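Local structure of glutathione S-transferase-like protein (Methylobacillus flagellatus, 4GLT) at residues A[118-129]-A[148-159]; A[35-43]-A[214-222]. The protein binds glutathione and is probably a transferase of the glutathione S-transferase family, working as a two-subunit assembly. All blocks are in the same frame, centred on the assembly; numbering follows the deposited sequence.

Contact 1 (A[118-129]-A[148-159]); sequences LADGVTDAAVAA and QLNKVERGLRRM. With GSH (glutathione), chain F.
Val122 and Val152 cross at about a right angle where helices 106-133 and 142-162 pack; the axes of the two segments approach to 8.0 Å, with their N-to-C directions 150° apart. Val122 CG1 faces Val152 CG1, while its other methyl, CG2, lies 4.0 Å from Gly155 CA. Val152 CG2 sits between Val122 O and Ala125 CB, 3.8 Å from the latter. At one end, Met159 and Leu118 reach toward each other tip to tip, though the place of Met159 CE is doubtful, being modelled too close. At the other, Gln148 CB rests 3.4 Å from Ala125 O; a bend at chi2 (-63°) folds the amide back, NE2 beside Ala125 CB, and CG meets Ala128 CB at 3.7 Å. With an alanine in place of Gln148, Ala128 CB is likely to lose its neighbours CG and CD, and a gap to open beside Ala125. Lys151 lays its CB on Ala125 CB, then leads away to give NZ to glutathione O32 at 2.8 Å; the same NZ also reaches Leu68 O of the second subunit. Across this antiparallel pair of the helical C-terminal domain, cohesion is thus mostly van der Waals packing of small apolar side chains, and the polar end of Lys151 serves a glutathione that the second subunit also holds.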
loop_
_atom_site.group_PDB
_atom_site.type_symbol
_atom_site.label_atom_id
_atom_site.label_comp_id
_atom_site.label_asym_id
_atom_site.label_seq_id
_atom_site.Cartn_x
_atom_site.Cartn_y
_atom_site.Cartn_z
ATOM N N LEU A 118 -0.063 8.797 -3.598
ATOM C CA LEU A 118 -1.020 9.391 -4.519
ATOM C C LEU A 118 -0.962 8.644 -5.843
ATOM O O LEU A 118 -1.986 8.237 -6.391
ATOM C CB LEU A 118 -0.733 10.877 -4.740
ATOM C CG LEU A 118 -1.729 11.570 -5.669
ATOM C CD1 LEU A 118 -3.150 11.233 -5.250
ATOM C CD2 LEU A 118 -1.501 13.076 -5.667
ATOM N N ALA A 119 0.258 8.473 -6.339
ATOM C CA ALA A 119 0.523 7.745 -7.573
ATOM C C ALA A 119 0.076 6.286 -7.492
ATOM O O ALA A 119 -0.588 5.780 -8.399
ATOM C CB ALA A 119 2.011 7.826 -7.911
ATOM N N ASP A 120 0.434 5.596 -6.416
ATOM C CA ASP A 120 -0.028 4.214 -6.277
ATOM C C ASP A 120 -1.550 4.163 -6.171
ATOM O O ASP A 120 -2.186 3.263 -6.707
ATOM C CB ASP A 120 0.608 3.539 -5.067
ATOM C CG ASP A 120 2.057 3.155 -5.309
ATOM O OD1 ASP A 120 2.522 3.275 -6.465
ATOM O OD2 ASP A 120 2.729 2.732 -4.342
ATOM N N GLY A 121 -2.126 5.149 -5.495
ATOM C CA GLY A 121 -3.566 5.196 -5.285
ATOM C C GLY A 121 -4.329 5.357 -6.587
ATOM O O GLY A 121 -5.353 4.711 -6.809
ATOM N N VAL A 122 -3.820 6.230 -7.442
ATOM C CA VAL A 122 -4.357 6.397 -8.777
ATOM C C VAL A 122 -4.254 5.087 -9.546
ATOM O O VAL A 122 -5.186 4.684 -10.252
ATOM C CB VAL A 122 -3.602 7.509 -9.527
ATOM C CG1 VAL A 122 -4.020 7.553 -10.990
ATOM C CG2 VAL A 122 -3.869 8.841 -8.864
ATOM N N THR A 123 -3.125 4.410 -9.395
ATOM C CA THR A 123 -2.919 3.147 -10.091
ATOM C C THR A 123 -3.949 2.145 -9.570
ATOM O O THR A 123 -4.553 1.413 -10.350
ATOM C CB THR A 123 -1.470 2.629 -9.897
ATOM O OG1 THR A 123 -0.528 3.686 -10.154
ATOM C CG2 THR A 123 -1.178 1.500 -10.826
ATOM N N ASP A 124 -4.183 2.136 -8.257
ATOM C CA ASP A 124 -5.150 1.191 -7.689
ATOM C C ASP A 124 -6.500 1.472 -8.302
ATOM O O ASP A 124 -7.284 0.558 -8.509
ATOM C CB ASP A 124 -5.293 1.302 -6.159
ATOM C CG ASP A 124 -3.961 1.265 -5.422
ATOM O OD1 ASP A 124 -3.160 0.347 -5.665
ATOM O OD2 ASP A 124 -3.727 2.153 -4.569
ATOM N N ALA A 125 -6.781 2.747 -8.561
ATOM C CA ALA A 125 -8.100 3.135 -9.048
ATOM C C ALA A 125 -8.272 2.638 -10.481
ATOM O O ALA A 125 -9.310 2.072 -10.835
ATOM C CB ALA A 125 -8.287 4.640 -8.949
ATOM N N ALA A 126 -7.224 2.811 -11.281
ATOM C CA ALA A 126 -7.185 2.323 -12.658
ATOM C C ALA A 126 -7.282 0.805 -12.752
ATOM O O ALA A 126 -8.000 0.273 -13.593
ATOM C CB ALA A 126 -5.921 2.811 -13.348
ATOM N N VAL A 127 -6.541 0.107 -11.905
ATOM C CA VAL A 127 -6.596 -1.341 -11.897
ATOM C C VAL A 127 -8.021 -1.767 -11.595
ATOM O O VAL A 127 -8.545 -2.727 -12.181
ATOM C CB VAL A 127 -5.635 -1.938 -10.847
ATOM C CG1 VAL A 127 -5.994 -3.390 -10.537
ATOM C CG2 VAL A 127 -4.201 -1.830 -11.334
ATOM N N ALA A 128 -8.644 -1.034 -10.677
ATOM C CA ALA A 128 -9.996 -1.349 -10.242
ATOM C C ALA A 128 -10.932 -1.237 -11.430
ATOM O O ALA A 128 -11.654 -2.179 -11.773
ATOM C CB ALA A 128 -10.424 -0.403 -9.133
ATOM N N ALA A 129 -10.903 -0.074 -12.066
ATOM C CA ALA A 129 -11.681 0.149 -13.264
ATOM C C ALA A 129 -11.436 -0.985 -14.264
ATOM O O ALA A 129 -12.365 -1.703 -14.645
ATOM C CB ALA A 129 -11.325 1.495 -13.870
ATOM N N GLN A 148 -14.107 5.051 -9.735
ATOM C CA GLN A 148 -12.660 4.851 -9.750
ATOM C C GLN A 148 -11.967 5.791 -10.729
ATOM O O GLN A 148 -10.940 6.395 -10.410
ATOM C CB GLN A 148 -12.335 3.398 -10.106
ATOM C CG GLN A 148 -12.917 2.382 -9.142
ATOM C CD GLN A 148 -12.361 2.542 -7.740
ATOM O OE1 GLN A 148 -12.954 2.085 -6.769
ATOM N NE2 GLN A 148 -11.219 3.197 -7.632
ATOM N N LEU A 149 -12.524 5.914 -11.929
ATOM C CA LEU A 149 -11.945 6.806 -12.925
ATOM C C LEU A 149 -12.091 8.235 -12.421
ATOM O O LEU A 149 -11.394 9.152 -12.870
ATOM C CB LEU A 149 -12.593 6.601 -14.298
ATOM C CG LEU A 149 -12.343 5.206 -14.892
ATOM C CD1 LEU A 149 -12.928 5.038 -16.289
ATOM C CD2 LEU A 149 -10.857 4.889 -14.902
ATOM N N ASN A 150 -12.987 8.415 -11.459
ATOM C CA ASN A 150 -13.060 9.679 -10.743
ATOM C C ASN A 150 -11.819 9.941 -9.900
ATOM O O ASN A 150 -11.282 11.042 -9.918
ATOM C CB ASN A 150 -14.318 9.749 -9.878
ATOM C CG ASN A 150 -15.450 10.459 -10.576
ATOM O OD1 ASN A 150 -15.225 11.218 -11.517
ATOM N ND2 ASN A 150 -16.675 10.216 -10.125
ATOM N N LYS A 151 -11.363 8.930 -9.160
ATOM C CA LYS A 151 -10.161 9.089 -8.338
ATOM C C LYS A 151 -8.960 9.440 -9.215
ATOM O O LYS A 151 -8.115 10.265 -8.841
ATOM C CB LYS A 151 -9.873 7.813 -7.535
ATOM C CG LYS A 151 -10.973 7.412 -6.565
ATOM C CD LYS A 151 -10.768 6.016 -6.008
ATOM C CE LYS A 151 -12.013 5.528 -5.271
ATOM N NZ LYS A 151 -12.351 6.385 -4.097
ATOM N N VAL A 152 -8.892 8.794 -10.377
ATOM C CA VAL A 152 -7.832 9.007 -11.359
ATOM C C VAL A 152 -7.747 10.464 -11.797
ATOM O O VAL A 152 -6.698 11.105 -11.671
ATOM C CB VAL A 152 -8.072 8.111 -12.591
ATOM C CG1 VAL A 152 -7.084 8.405 -13.707
ATOM C CG2 VAL A 152 -8.007 6.659 -12.180
ATOM N N GLU A 153 -8.864 10.980 -12.295
ATOM C CA GLU A 153 -8.933 12.341 -12.803
ATOM C C GLU A 153 -8.516 13.343 -11.730
ATOM O O GLU A 153 -7.719 14.246 -11.984
ATOM C CB GLU A 153 -10.357 12.651 -13.275
ATOM C CG GLU A 153 -10.442 13.484 -14.547
ATOM C CD GLU A 153 -10.311 12.642 -15.807
ATOM O OE1 GLU A 153 -9.520 11.671 -15.802
ATOM O OE2 GLU A 153 -11.000 12.951 -16.807
ATOM N N ARG A 154 -9.062 13.177 -10.530
ATOM C CA ARG A 154 -8.745 14.072 -9.422
ATOM C C ARG A 154 -7.266 13.999 -9.063
ATOM O O ARG A 154 -6.602 15.031 -8.894
ATOM C CB ARG A 154 -9.621 13.759 -8.207
ATOM C CG ARG A 154 -11.036 14.301 -8.322
ATOM C CD ARG A 154 -11.671 14.505 -6.955
ATOM N NE ARG A 154 -11.464 13.332 -6.115
ATOM C CZ ARG A 154 -12.291 12.296 -6.071
ATOM N NH1 ARG A 154 -13.389 12.298 -6.811
ATOM N NH2 ARG A 154 -12.024 11.267 -5.279
ATOM N N GLY A 155 -6.746 12.778 -8.960
ATOM C CA GLY A 155 -5.325 12.583 -8.674
ATOM C C GLY A 155 -4.428 13.232 -9.715
ATOM O O GLY A 155 -3.478 13.943 -9.377
ATOM N N LEU A 156 -4.741 12.993 -10.988
ATOM C CA LEU A 156 -3.998 13.597 -12.097
ATOM C C LEU A 156 -4.025 15.112 -12.063
ATOM O O LEU A 156 -3.009 15.756 -12.329
ATOM C CB LEU A 156 -4.540 13.109 -13.437
ATOM C CG LEU A 156 -4.296 11.630 -13.732
ATOM C CD1 LEU A 156 -5.061 11.210 -14.980
ATOM C CD2 LEU A 156 -2.806 11.352 -13.876
ATOM N N ARG A 157 -5.182 15.686 -11.747
ATOM C CA ARG A 157 -5.291 17.138 -11.692
ATOM C C ARG A 157 -4.423 17.673 -10.575
ATOM O O ARG A 157 -3.748 18.686 -10.734
ATOM C CB ARG A 157 -6.740 17.584 -11.495
ATOM C CG ARG A 157 -7.587 17.449 -12.748
ATOM C CD ARG A 157 -8.842 18.305 -12.690
ATOM N NE ARG A 157 -9.389 18.528 -14.027
ATOM C CZ ARG A 157 -10.523 19.174 -14.277
ATOM N NH1 ARG A 157 -11.243 19.666 -13.278
ATOM N NH2 ARG A 157 -10.938 19.327 -15.528
ATOM N N ARG A 158 -4.437 16.978 -9.444
ATOM C CA ARG A 158 -3.645 17.399 -8.299
ATOM C C ARG A 158 -2.158 17.322 -8.613
ATOM O O ARG A 158 -1.419 18.275 -8.387
ATOM C CB ARG A 158 -3.974 16.546 -7.075
ATOM C CG ARG A 158 -3.103 16.837 -5.864
ATOM C CD ARG A 158 -3.392 18.227 -5.319
ATOM N NE ARG A 158 -2.483 18.616 -4.239
ATOM C CZ ARG A 158 -2.759 19.557 -3.337
ATOM N NH1 ARG A 158 -3.921 20.195 -3.380
ATOM N NH2 ARG A 158 -1.881 19.860 -2.390
ATOM N N MET A 159 -1.708 16.179 -9.117
ATOM C CA MET A 159 -0.306 16.053 -9.470
ATOM C C MET A 159 0.071 17.174 -10.433
ATOM O O MET A 159 1.065 17.882 -10.236
ATOM C CB MET A 159 -0.020 14.675 -10.056
ATOM C CG MET A 159 0.072 13.592 -8.992
ATOM S SD MET A 159 0.112 11.911 -9.635
ATOM C CE MET A 159 0.221 10.973 -8.113
HETATM N N1 GSH F . -4.999 2.067 1.539
HETATM C CA1 GSH F . -5.385 3.313 2.242
HETATM C C1 GSH F . -4.817 3.342 3.638
HETATM O O11 GSH F . -5.007 4.387 4.288
HETATM O O12 GSH F . -4.176 2.358 4.090
HETATM C CB1 GSH F . -6.898 3.589 2.217
HETATM C CG1 GSH F . -7.789 2.487 2.788
HETATM C CD1 GSH F . -9.232 2.646 2.337
HETATM O OE1 GSH F . -9.548 2.386 1.186
HETATM N N2 GSH F . -10.139 3.061 3.230
HETATM C CA2 GSH F . -11.567 3.035 2.932
HETATM C C2 GSH F . -12.031 4.216 2.120
HETATM O O2 GSH F . -11.846 5.358 2.516
HETATM C CB2 GSH F . -12.373 2.935 4.227
HETATM S SG2 GSH F . -12.097 1.339 5.055
HETATM N N3 GSH F . -12.641 3.944 0.956
HETATM C CA3 GSH F . -13.331 4.983 0.205
HETATM C C3 GSH F . -13.288 4.825 -1.307
HETATM O O31 GSH F . -12.498 4.001 -1.827
HETATM O O32 GSH F . -14.059 5.534 -1.997
#

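Contact 2 (A[35-43]-A[214-222]); sequences RKVRVVAAE and RASFKDTAP
With chi1 at -172°, Arg35 points CG away from its backbone N and runs extended to NE, which carries its guanidinium across to the turn after helix 215-218. Phe217 has the same first torsion, -172°, and its ring lies flat against one face of that group, the planes 5° apart and the centres separated by 4.0 Å. The stack is an off-centre cation-pi contact, with NH2 above the middle of the ring. Ala221 CA and Pro222 CD cover the opposite face of the guanidinium, Pro222 CD lying 3.2 Å from Arg35 NH1. Two nearly straight bonds in the guanidinium plane fix its rotation: NH2 to Phe217 O at 2.9 Å and NE to Thr220 OG1 at 3.2 Å. Phe217 O also accepts Thr220 N, the two donors arriving from opposite faces of its carbonyl plane. Val39 fills the middle, its CG2 near the edge of the Phe217 ring and 3.4 Å from Thr220 OG1, and one turn on Ala42 CB packs on Ser216 CB. Glu43, bent at chi2, splits its carboxylate: OE2 accepts from Ser216 OG in a bond modelled so short that its exact geometry is doubtful, and OE1 makes a salt bridge with Arg214 NH1 at 3.1 Å. Arg214 also has a cation-pi partner in Phe174. Helix 32-44 of the thioredoxin-like N-terminal domain is thereby joined to the C-terminal tail. Within this contact the buried Arg35 is gripped by a carbonyl, a hydroxyl and an aromatic face, which probably help to stabilise its charge, whereas Glu43 has an arginine to balance it.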
loop_
_atom_site.group_PDB
_atom_site.type_symbol
_atom_site.label_atom_id
_atom_site.label_comp_id
_atom_site.label_asym_id
_atom_site.label_seq_id
_atom_site.Cartn_x
_atom_site.Cartn_y
_atom_site.Cartn_z
ATOM N N ARG A 35 6.975 -2.531 -12.104
ATOM C CA ARG A 35 7.782 -1.618 -12.887
ATOM C C ARG A 35 8.477 -0.591 -11.994
ATOM O O ARG A 35 9.640 -0.256 -12.216
ATOM C CB ARG A 35 6.929 -0.921 -13.955
ATOM C CG ARG A 35 7.749 -0.099 -14.933
ATOM C CD ARG A 35 6.891 0.685 -15.913
ATOM N NE ARG A 35 7.717 1.320 -16.938
ATOM C CZ ARG A 35 7.250 2.097 -17.909
ATOM N NH1 ARG A 35 5.955 2.349 -18.001
ATOM N NH2 ARG A 35 8.085 2.608 -18.794
ATOM N N LYS A 36 7.753 -0.080 -11.004
ATOM C CA LYS A 36 8.320 0.872 -10.052
ATOM C C LYS A 36 9.535 0.225 -9.377
ATOM O O LYS A 36 10.588 0.859 -9.224
ATOM C CB LYS A 36 7.256 1.304 -9.020
ATOM C CG LYS A 36 7.736 2.300 -7.962
ATOM C CD LYS A 36 6.677 2.563 -6.885
ATOM C CE LYS A 36 6.050 1.254 -6.407
ATOM N NZ LYS A 36 5.347 1.378 -5.097
ATOM N N VAL A 37 9.391 -1.046 -8.993
ATOM C CA VAL A 37 10.494 -1.804 -8.395
ATOM C C VAL A 37 11.652 -2.004 -9.381
ATOM O O VAL A 37 12.810 -1.779 -9.047
ATOM C CB VAL A 37 10.023 -3.179 -7.865
ATOM C CG1 VAL A 37 11.176 -3.924 -7.224
ATOM C CG2 VAL A 37 8.905 -3.004 -6.855
ATOM N N ARG A 38 11.349 -2.435 -10.602
ATOM C CA ARG A 38 12.412 -2.650 -11.577
ATOM C C ARG A 38 13.169 -1.352 -11.816
ATOM O O ARG A 38 14.399 -1.348 -11.879
ATOM C CB ARG A 38 11.860 -3.194 -12.889
ATOM C CG ARG A 38 11.164 -4.537 -12.745
ATOM C CD ARG A 38 10.124 -4.714 -13.837
ATOM N NE ARG A 38 10.703 -5.145 -15.107
ATOM C CZ ARG A 38 10.111 -4.980 -16.287
ATOM N NH1 ARG A 38 8.932 -4.378 -16.357
ATOM N NH2 ARG A 38 10.697 -5.407 -17.398
ATOM N N VAL A 39 12.440 -0.245 -11.930
ATOM C CA VAL A 39 13.069 1.038 -12.226
ATOM C C VAL A 39 13.998 1.494 -11.105
ATOM O O VAL A 39 15.032 2.130 -11.353
ATOM C CB VAL A 39 12.035 2.149 -12.535
ATOM C CG1 VAL A 39 12.682 3.532 -12.444
ATOM C CG2 VAL A 39 11.447 1.961 -13.926
ATOM N N VAL A 40 13.626 1.190 -9.870
ATOM C CA VAL A 40 14.422 1.619 -8.733
ATOM C C VAL A 40 15.694 0.792 -8.745
ATOM O O VAL A 40 16.781 1.317 -8.506
ATOM C CB VAL A 40 13.656 1.435 -7.409
ATOM C CG1 VAL A 40 14.614 1.337 -6.230
ATOM C CG2 VAL A 40 12.668 2.574 -7.212
ATOM N N ALA A 41 15.547 -0.495 -9.069
ATOM C CA ALA A 41 16.680 -1.415 -9.138
ATOM C C ALA A 41 17.757 -0.889 -10.078
ATOM O O ALA A 41 18.950 -0.950 -9.770
ATOM C CB ALA A 41 16.220 -2.804 -9.578
ATOM N N ALA A 42 17.328 -0.383 -11.231
ATOM C CA ALA A 42 18.248 0.149 -12.227
ATOM C C ALA A 42 18.886 1.437 -11.729
ATOM O O ALA A 42 20.085 1.634 -11.867
ATOM C CB ALA A 42 17.526 0.386 -13.540
ATOM N N GLU A 43 18.090 2.314 -11.148
ATOM C CA GLU A 43 18.616 3.569 -10.654
ATOM C C GLU A 43 19.635 3.349 -9.552
ATOM O O GLU A 43 20.619 4.043 -9.475
ATOM C CB GLU A 43 17.491 4.479 -10.188
ATOM C CG GLU A 43 16.540 4.858 -11.299
ATOM C CD GLU A 43 17.160 5.792 -12.311
ATOM O OE1 GLU A 43 18.003 6.614 -11.914
ATOM O OE2 GLU A 43 16.796 5.711 -13.499
ATOM N N ARG A 214 14.980 8.086 -19.699
ATOM C CA ARG A 214 15.828 7.246 -18.874
ATOM C C ARG A 214 15.708 5.790 -19.280
ATOM O O ARG A 214 14.617 5.261 -19.402
ATOM C CB ARG A 214 15.457 7.386 -17.406
ATOM C CG ARG A 214 15.566 8.780 -16.865
ATOM C CD ARG A 214 15.532 8.772 -15.359
ATOM N NE ARG A 214 15.958 10.052 -14.825
ATOM C CZ ARG A 214 16.978 10.219 -13.999
ATOM N NH1 ARG A 214 17.681 9.185 -13.591
ATOM N NH2 ARG A 214 17.290 11.426 -13.573
ATOM N N ALA A 215 16.842 5.143 -19.496
ATOM C CA ALA A 215 16.835 3.738 -19.846
ATOM C C ALA A 215 16.055 2.969 -18.789
ATOM O O ALA A 215 15.164 2.179 -19.109
ATOM C CB ALA A 215 18.256 3.214 -19.965
ATOM N N SER A 216 16.384 3.209 -17.523
ATOM C CA SER A 216 15.673 2.555 -16.432
ATOM C C SER A 216 14.194 2.566 -16.758
ATOM O O SER A 216 13.549 1.519 -16.845
ATOM C CB SER A 216 15.906 3.294 -15.116
ATOM O OG SER A 216 15.623 4.677 -15.262
ATOM N N PHE A 217 13.657 3.766 -16.947
ATOM C CA PHE A 217 12.239 3.914 -17.223
ATOM C C PHE A 217 11.836 3.302 -18.563
ATOM O O PHE A 217 11.013 2.388 -18.604
ATOM C CB PHE A 217 11.806 5.378 -17.150
ATOM C CG PHE A 217 10.325 5.555 -17.234
ATOM C CD1 PHE A 217 9.499 4.983 -16.280
ATOM C CD2 PHE A 217 9.755 6.270 -18.271
ATOM C CE1 PHE A 217 8.128 5.124 -16.352
ATOM C CE2 PHE A 217 8.383 6.414 -18.351
ATOM C CZ PHE A 217 7.567 5.838 -17.392
ATOM N N LYS A 218 12.425 3.798 -19.648
ATOM C CA LYS A 218 12.060 3.347 -20.986
ATOM C C LYS A 218 12.295 1.856 -21.192
ATOM O O LYS A 218 11.572 1.206 -21.944
ATOM C CB LYS A 218 12.811 4.144 -22.056
ATOM C CG LYS A 218 12.245 3.940 -23.452
ATOM C CD LYS A 218 13.073 4.622 -24.527
ATOM C CE LYS A 218 12.570 4.234 -25.909
ATOM N NZ LYS A 218 13.413 4.792 -27.002
ATOM N N ASP A 219 13.308 1.317 -20.522
ATOM C CA ASP A 219 13.663 -0.087 -20.672
ATOM C C ASP A 219 12.664 -1.028 -20.018
ATOM O O ASP A 219 12.801 -2.246 -20.119
ATOM C CB ASP A 219 15.042 -0.351 -20.071
ATOM C CG ASP A 219 16.165 -0.094 -21.050
ATOM O OD1 ASP A 219 15.882 0.314 -22.198
ATOM O OD2 ASP A 219 17.334 -0.310 -20.666
ATOM N N THR A 220 11.670 -0.473 -19.338
ATOM C CA THR A 220 10.742 -1.303 -18.572
ATOM C C THR A 220 9.274 -1.089 -18.949
ATOM O O THR A 220 8.379 -1.511 -18.222
ATOM C CB THR A 220 10.914 -1.075 -17.057
ATOM O OG1 THR A 220 10.721 0.312 -16.761
ATOM C CG2 THR A 220 12.312 -1.506 -16.598
ATOM N N ALA A 221 9.029 -0.443 -20.086
ATOM C CA ALA A 221 7.660 -0.197 -20.542
ATOM C C ALA A 221 6.835 -1.480 -20.606
ATOM O O ALA A 221 7.303 -2.517 -21.081
ATOM C CB ALA A 221 7.661 0.499 -21.896
ATOM N N PRO A 222 5.588 -1.415 -20.130
ATOM C CA PRO A 222 4.750 -2.599 -20.213
ATOM C C PRO A 222 4.560 -3.012 -21.666
ATOM O O PRO A 222 4.751 -2.200 -22.573
ATOM C CB PRO A 222 3.429 -2.149 -19.574
ATOM C CG PRO A 222 3.450 -0.658 -19.652
ATOM C CD PRO A 222 4.893 -0.274 -19.513
#

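The centres of the two contacts lie 21 Å apart, on opposite sides of the chain's centre. Along the sequence contact 1 is nested inside the loop that contact 2 closes: helix 32-44 comes first, then helices 106-133 and 142-162, and the 214-222 tail last. Contact 1 stays within the helical C-terminal domain, while contact 2 ties that domain's end back to the N-terminal one. They meet directly at the salt bridge of Asp120 OD2 with Lys36 NZ, and helix 176-191 packs against both. Glutathione-pocket residues Tyr33, on helix 32-44, and Val127, on helix 106-133, touch, so the domain interface probably also helps shape the binding cleft.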